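D-galactonate dehydratase family member RspA (Pantoea ananatis, PDB 3T6C) catalyses, with low activity in vitro, the magnesium-dependent dehydration of D-gluconate to 2-dehydro-3-deoxy-D-gluconate. Local coordinates at residues L268-D273 / I315-C320; E272-P277 / I294-L299. One frame throughout, in Å; residues are numbered along the deposited sequence.

Both contacts are buried in the C-terminal barrel domain of this enolase-superfamily member, and both involve the end of strand 270-272 and touch the magnesium ion and D-gluconate. Contact 2 joins direct neighbours, so backbone pairing at strand 294-296 continues into loop packing and metal binding. Contact 1 reaches one strand further, to 317-318, and relies mainly on side chains: Phe269, Phe270 and Tyr317 cluster at one end, and an arginine meets the metal-binding Glu272 at the other. Strand 294-296 lies between the segments of contact 1, with Ala295 packing against Phe270 and Arg319. Glu272 belongs to both contacts, paired with a cation in contact 1 and with a second magnesium ligand, Glu298, in contact 2.

Contact 1: residues L268-D273 / I315-C320; sequences LFFLED and IDYIRC. With MG (magnesium ion), chain C; GCO (D-gluconic acid), chain D.
Strands 270-272 and 317-318 are not direct neighbours in the barrel sheet: Phe270 CA lies 8.1 Å from Tyr317 CA, strand 294-296 runs between them, no backbone hydrogen bond joins the segments, and side chains make most of the contact. Both phenylalanines approach Tyr317 from the same side of its ring. Phe270 CD2 rests over one face of the tyrosine ring, 3.5 Å from Tyr317 CD1, with the ring planes 51° apart. At the far end Tyr317 OH lies over a face of the Phe269 ring, toward its rim and 3.1 Å from Phe269 CZ. Phe269 presents that face because its ring swings anti to the backbone N (chi1 -179°). The hydroxyl is hydrogen-bonded to Arg344 and to a water that donates to Phe269 O, so its polar end is satisfied within an aromatic cluster. Nearer the active site, Arg319, bent at chi2 and chi3, passes its CD by Phe270 CZ and crosses Glu272 at about a right angle. Arg319 NH2 donates to Glu272 OE2 at 2.9 Å, reaching it from above the carboxylate plane. The same nitrogen lies 3.0 Å from O1B of D-gluconate and forms a salt bridge with Glu375. Since Glu272 OE2 also binds magnesium at 2.0 Å, metal and guanidinium share one carboxylate oxygen, and Arg319 probably offsets the negative charge gathered by the metal ligands and the substrate carboxylate.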
loop_
_atom_site.group_PDB
_atom_site.type_symbol
_atom_site.label_atom_id
_atom_site.label_comp_id
_atom_site.label_asym_id
_atom_site.label_seq_id
_atom_site.Cartn_x
_atom_site.Cartn_y
_atom_site.Cartn_z
ATOM N N LEU A 268 -16.821 -23.454 12.255
ATOM C CA LEU A 268 -15.931 -23.832 13.339
ATOM C C LEU A 268 -15.675 -22.639 14.249
ATOM O O LEU A 268 -15.613 -21.480 13.789
ATOM C CB LEU A 268 -14.583 -24.326 12.792
ATOM C CG LEU A 268 -14.590 -25.840 12.472
ATOM C CD1 LEU A 268 -15.606 -26.224 11.405
ATOM C CD2 LEU A 268 -13.206 -26.222 12.024
ATOM N N PHE A 269 -15.466 -22.925 15.536
ATOM C CA PHE A 269 -15.102 -21.882 16.477
ATOM C C PHE A 269 -13.724 -21.323 16.078
ATOM O O PHE A 269 -13.518 -20.094 16.082
ATOM C CB PHE A 269 -15.115 -22.443 17.921
ATOM C CG PHE A 269 -14.779 -21.428 18.963
ATOM C CD1 PHE A 269 -15.761 -20.589 19.450
ATOM C CD2 PHE A 269 -13.502 -21.386 19.525
ATOM C CE1 PHE A 269 -15.486 -19.636 20.444
ATOM C CE2 PHE A 269 -13.219 -20.405 20.521
ATOM C CZ PHE A 269 -14.214 -19.546 20.954
ATOM N N PHE A 270 -12.786 -22.212 15.774
ATOM C CA PHE A 270 -11.592 -21.787 15.048
ATOM C C PHE A 270 -10.920 -22.944 14.336
ATOM O O PHE A 270 -11.127 -24.092 14.720
ATOM C CB PHE A 270 -10.620 -20.935 15.901
ATOM C CG PHE A 270 -9.922 -21.626 17.101
ATOM C CD1 PHE A 270 -9.134 -22.764 16.992
ATOM C CD2 PHE A 270 -9.991 -21.018 18.366
ATOM C CE1 PHE A 270 -8.413 -23.313 18.098
ATOM C CE2 PHE A 270 -9.292 -21.563 19.475
ATOM C CZ PHE A 270 -8.510 -22.705 19.349
ATOM N N LEU A 271 -10.152 -22.614 13.304
ATOM C CA LEU A 271 -9.173 -23.514 12.640
ATOM C C LEU A 271 -7.801 -23.051 13.108
ATOM O O LEU A 271 -7.446 -21.853 12.923
ATOM C CB LEU A 271 -9.292 -23.391 11.122
ATOM C CG LEU A 271 -8.236 -24.157 10.329
ATOM C CD1 LEU A 271 -8.388 -25.697 10.601
ATOM C CD2 LEU A 271 -8.391 -23.817 8.851
ATOM N N GLU A 272 -7.051 -23.971 13.706
ATOM C CA GLU A 272 -5.803 -23.595 14.385
ATOM C C GLU A 272 -4.568 -23.971 13.530
ATOM O O GLU A 272 -4.531 -25.018 12.826
ATOM C CB GLU A 272 -5.751 -24.296 15.746
ATOM C CG GLU A 272 -4.474 -24.122 16.565
ATOM C CD GLU A 272 -4.500 -25.054 17.748
ATOM O OE1 GLU A 272 -5.619 -25.538 18.112
ATOM O OE2 GLU A 272 -3.423 -25.236 18.370
ATOM N N ASP A 273 -3.573 -23.107 13.561
ATOM C CA ASP A 273 -2.256 -23.291 12.930
ATOM C C ASP A 273 -2.349 -23.755 11.478
ATOM O O ASP A 273 -1.745 -24.755 11.073
ATOM C CB ASP A 273 -1.364 -24.229 13.757
ATOM C CG ASP A 273 -0.901 -23.583 15.100
ATOM O OD1 ASP A 273 -1.327 -22.455 15.421
ATOM O OD2 ASP A 273 -0.100 -24.220 15.857
ATOM N N ILE A 315 -5.562 -12.988 12.456
ATOM C CA ILE A 315 -5.996 -14.080 13.321
ATOM C C ILE A 315 -7.093 -13.556 14.222
ATOM O O ILE A 315 -7.282 -12.338 14.361
ATOM C CB ILE A 315 -4.864 -14.674 14.194
ATOM C CG1 ILE A 315 -4.275 -13.592 15.119
ATOM C CG2 ILE A 315 -3.714 -15.213 13.305
ATOM C CD1 ILE A 315 -3.156 -14.149 16.062
ATOM N N ASP A 316 -7.917 -14.457 14.695
ATOM C CA ASP A 316 -8.924 -14.135 15.701
ATOM C C ASP A 316 -8.608 -14.560 17.112
ATOM O O ASP A 316 -9.235 -14.078 18.057
ATOM C CB ASP A 316 -10.228 -14.764 15.235
ATOM C CG ASP A 316 -10.510 -14.393 13.801
ATOM O OD1 ASP A 316 -10.409 -15.272 12.912
ATOM O OD2 ASP A 316 -10.800 -13.164 13.584
ATOM N N TYR A 317 -7.623 -15.468 17.242
ATOM C CA TYR A 317 -7.212 -16.005 18.550
ATOM C C TYR A 317 -5.731 -16.153 18.563
ATOM O O TYR A 317 -5.152 -16.755 17.656
ATOM C CB TYR A 317 -7.820 -17.421 18.807
ATOM C CG TYR A 317 -9.342 -17.383 18.885
ATOM C CD1 TYR A 317 -10.112 -17.573 17.735
ATOM C CD2 TYR A 317 -9.997 -17.128 20.087
ATOM C CE1 TYR A 317 -11.525 -17.495 17.786
ATOM C CE2 TYR A 317 -11.416 -17.054 20.147
ATOM C CZ TYR A 317 -12.136 -17.260 19.005
ATOM O OH TYR A 317 -13.511 -17.187 19.035
ATOM N N ILE A 318 -5.111 -15.643 19.618
ATOM C CA ILE A 318 -3.660 -15.788 19.826
ATOM C C ILE A 318 -3.462 -16.967 20.791
ATOM O O ILE A 318 -4.107 -17.092 21.833
ATOM C CB ILE A 318 -3.053 -14.439 20.318
ATOM C CG1 ILE A 318 -1.530 -14.576 20.461
ATOM C CG2 ILE A 318 -3.571 -14.038 21.679
ATOM C CD1 ILE A 318 -0.817 -14.864 19.128
ATOM N N ARG A 319 -2.619 -17.891 20.332
ATOM C CA ARG A 319 -2.398 -19.218 20.933
ATOM C C ARG A 319 -1.158 -19.423 21.787
ATOM O O ARG A 319 -0.773 -20.581 22.042
ATOM C CB ARG A 319 -2.492 -20.326 19.860
ATOM C CG ARG A 319 -3.886 -20.447 19.226
ATOM C CD ARG A 319 -4.766 -21.387 20.086
ATOM N NE ARG A 319 -4.149 -22.722 20.196
ATOM C CZ ARG A 319 -4.228 -23.516 21.280
ATOM N NH1 ARG A 319 -4.795 -23.108 22.435
ATOM N NH2 ARG A 319 -3.704 -24.750 21.239
ATOM N N CYS A 320 -0.468 -18.349 22.137
ATOM C CA CYS A 320 0.872 -18.576 22.715
ATOM C C CYS A 320 0.884 -19.564 23.860
ATOM O O CYS A 320 -0.046 -19.612 24.724
ATOM C CB CYS A 320 1.421 -17.285 23.276
ATOM S SG CYS A 320 1.628 -16.020 21.959
HETATM MG MG MG C . -2.202 -26.883 18.389
HETATM C C1 GCO D . -2.180 -28.245 20.973
HETATM C C2 GCO D . -0.812 -28.484 20.454
HETATM C C3 GCO D . -0.069 -29.628 21.117
HETATM C C4 GCO D . 1.394 -29.616 20.726
HETATM C C5 GCO D . 2.242 -30.045 21.898
HETATM C C6 GCO D . 3.732 -30.040 21.603
HETATM O O1A GCO D . -2.524 -28.584 22.144
HETATM O O1B GCO D . -2.974 -27.546 20.264
HETATM O O2 GCO D . -0.842 -28.443 19.051
HETATM O O3 GCO D . -0.709 -30.784 20.721
HETATM O O4 GCO D . 1.558 -30.509 19.639
HETATM O O5 GCO D . 1.987 -29.196 22.954
HETATM O O6 GCO D . 4.548 -30.403 22.699
HETATM O O HOH W 1 -14.891 -17.910 16.923
HETATM O O HOH W 2 -1.200 -26.584 16.573
#

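Contact 2: residues E272-P277 / I294-L299; sequences EDPVAP and IAMGEL. With MG (magnesium ion), chain C; GCO (D-gluconic acid), chain D.
Glu272 and Glu298 reach one magnesium ion through different first torsions: CG of Glu272 is anti to the backbone N (chi1 175°), whereas CG of Glu298 lies between N and the carbonyl carbon (chi1 69°), both chains then running extended. The two side chains cross at about a right angle, with their carboxylate planes 62° apart, and Glu298 OE1 comes within 2.9 Å of Glu272 OE2, a closeness explained by the shared cation. The other oxygen, Glu298 OE2, faces the substrate, 2.6 Å from O2 of D-gluconate, and is hydrogen-bonded to Tyr103 of a neighbouring subunit. On the backbone, Asp273 N donates to Ala295 O at 2.8 Å, just beyond the parallel bridge of Glu272 with Ala295. Asp273 acts in the second shell: OD2 accepts a hydrogen bond from the magnesium-bound water at 2.7 Å, while OD1 takes a weak one from Gly297 N. Beyond it, Met296 folds its bent chain back toward the loop, laying CE 3.7 Å from Val275 CG2 and SD beside Pro274 CD. Pro277 CG meets Leu299 CB at 3.6 Å. The contact thus lies at the C-terminal ends of adjacent barrel strands, where Asp246 from strand 242-246 completes the protein ligands of magnesium; helix 283-289 covers Pro274, Val275 and Ile294, and another subunit packs on Pro277 and Leu299.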
loop_
_atom_site.group_PDB
_atom_site.type_symbol
_atom_site.label_atom_id
_atom_site.label_comp_id
_atom_site.label_asym_id
_atom_site.label_seq_id
_atom_site.Cartn_x
_atom_site.Cartn_y
_atom_site.Cartn_z
ATOM N N GLU A 272 -7.051 -23.971 13.706
ATOM C CA GLU A 272 -5.803 -23.595 14.385
ATOM C C GLU A 272 -4.568 -23.971 13.530
ATOM O O GLU A 272 -4.531 -25.018 12.826
ATOM C CB GLU A 272 -5.751 -24.296 15.746
ATOM C CG GLU A 272 -4.474 -24.122 16.565
ATOM C CD GLU A 272 -4.500 -25.054 17.748
ATOM O OE1 GLU A 272 -5.619 -25.538 18.112
ATOM O OE2 GLU A 272 -3.423 -25.236 18.370
ATOM N N ASP A 273 -3.573 -23.107 13.561
ATOM C CA ASP A 273 -2.256 -23.291 12.930
ATOM C C ASP A 273 -2.349 -23.755 11.478
ATOM O O ASP A 273 -1.745 -24.755 11.073
ATOM C CB ASP A 273 -1.364 -24.229 13.757
ATOM C CG ASP A 273 -0.901 -23.583 15.100
ATOM O OD1 ASP A 273 -1.327 -22.455 15.421
ATOM O OD2 ASP A 273 -0.100 -24.220 15.857
ATOM N N PRO A 274 -3.094 -22.999 10.672
ATOM C CA PRO A 274 -3.134 -23.371 9.248
ATOM C C PRO A 274 -1.748 -23.199 8.580
ATOM O O PRO A 274 -1.525 -23.829 7.517
ATOM C CB PRO A 274 -4.115 -22.327 8.671
ATOM C CG PRO A 274 -3.943 -21.089 9.610
ATOM C CD PRO A 274 -3.940 -21.823 10.966
ATOM N N VAL A 275 -0.851 -22.386 9.164
ATOM C CA VAL A 275 0.504 -22.223 8.624
ATOM C C VAL A 275 1.527 -22.344 9.770
ATOM O O VAL A 275 1.222 -22.103 10.948
ATOM C CB VAL A 275 0.755 -20.896 7.857
ATOM C CG1 VAL A 275 -0.232 -20.765 6.672
ATOM C CG2 VAL A 275 0.626 -19.696 8.788
ATOM N N ALA A 276 2.747 -22.695 9.385
ATOM C CA ALA A 276 3.910 -22.659 10.265
ATOM C C ALA A 276 4.256 -21.191 10.564
ATOM O O ALA A 276 3.937 -20.306 9.772
ATOM C CB ALA A 276 5.064 -23.272 9.477
ATOM N N PRO A 277 4.970 -20.922 11.683
ATOM C CA PRO A 277 5.420 -19.528 11.910
ATOM C C PRO A 277 6.244 -18.999 10.756
ATOM O O PRO A 277 6.115 -17.812 10.415
ATOM C CB PRO A 277 6.322 -19.664 13.159
ATOM C CG PRO A 277 5.727 -20.809 13.889
ATOM C CD PRO A 277 5.482 -21.813 12.743
ATOM N N ILE A 294 -9.549 -17.975 12.716
ATOM C CA ILE A 294 -8.202 -18.540 12.675
ATOM C C ILE A 294 -7.507 -18.343 14.022
ATOM O O ILE A 294 -7.516 -17.259 14.571
ATOM C CB ILE A 294 -7.349 -17.852 11.571
ATOM C CG1 ILE A 294 -7.958 -18.131 10.174
ATOM C CG2 ILE A 294 -5.886 -18.344 11.578
ATOM C CD1 ILE A 294 -8.046 -19.606 9.788
ATOM N N ALA A 295 -6.891 -19.413 14.530
ATOM C CA ALA A 295 -6.043 -19.332 15.725
ATOM C C ALA A 295 -4.614 -19.655 15.315
ATOM O O ALA A 295 -4.376 -20.560 14.501
ATOM C CB ALA A 295 -6.494 -20.349 16.786
ATOM N N MET A 296 -3.645 -18.923 15.897
ATOM C CA MET A 296 -2.236 -19.197 15.628
ATOM C C MET A 296 -1.445 -18.944 16.857
ATOM O O MET A 296 -1.737 -18.002 17.613
ATOM C CB MET A 296 -1.668 -18.195 14.572
ATOM C CG MET A 296 -2.064 -18.436 13.103
ATOM S SD MET A 296 -1.142 -19.785 12.331
ATOM C CE MET A 296 0.548 -19.202 12.481
ATOM N N GLY A 297 -0.329 -19.669 16.935
ATOM C CA GLY A 297 0.777 -19.203 17.757
ATOM C C GLY A 297 1.335 -19.988 18.912
ATOM O O GLY A 297 2.181 -19.440 19.619
ATOM N N GLU A 298 0.924 -21.227 19.118
ATOM C CA GLU A 298 1.556 -22.013 20.201
ATOM C C GLU A 298 3.065 -22.102 20.004
ATOM O O GLU A 298 3.803 -22.251 21.001
ATOM C CB GLU A 298 0.949 -23.442 20.319
ATOM C CG GLU A 298 1.319 -24.313 19.130
ATOM C CD GLU A 298 0.518 -25.609 19.072
ATOM O OE1 GLU A 298 -0.710 -25.574 19.237
ATOM O OE2 GLU A 298 1.097 -26.684 18.868
ATOM N N LEU A 299 3.536 -22.030 18.757
ATOM C CA LEU A 299 4.979 -22.092 18.472
ATOM C C LEU A 299 5.716 -20.751 18.626
ATOM O O LEU A 299 6.941 -20.720 18.532
ATOM C CB LEU A 299 5.216 -22.599 17.028
ATOM C CG LEU A 299 5.149 -24.116 16.897
ATOM C CD1 LEU A 299 5.024 -24.517 15.416
ATOM C CD2 LEU A 299 6.469 -24.730 17.483
HETATM MG MG MG C . -2.202 -26.883 18.389
HETATM C C1 GCO D . -2.180 -28.245 20.973
HETATM C C2 GCO D . -0.812 -28.484 20.454
HETATM C C3 GCO D . -0.069 -29.628 21.117
HETATM C C4 GCO D . 1.394 -29.616 20.726
HETATM C C5 GCO D . 2.242 -30.045 21.898
HETATM C C6 GCO D . 3.732 -30.040 21.603
HETATM O O1A GCO D . -2.524 -28.584 22.144
HETATM O O1B GCO D . -2.974 -27.546 20.264
HETATM O O2 GCO D . -0.842 -28.443 19.051
HETATM O O3 GCO D . -0.709 -30.784 20.721
HETATM O O4 GCO D . 1.558 -30.509 19.639
HETATM O O5 GCO D . 1.987 -29.196 22.954
HETATM O O6 GCO D . 4.548 -30.403 22.699
HETATM O O HOH W 3 1.710 -21.894 16.165
HETATM O O HOH W 4 -1.473 -22.768 18.141
HETATM O O HOH W 2 -1.200 -26.584 16.573
#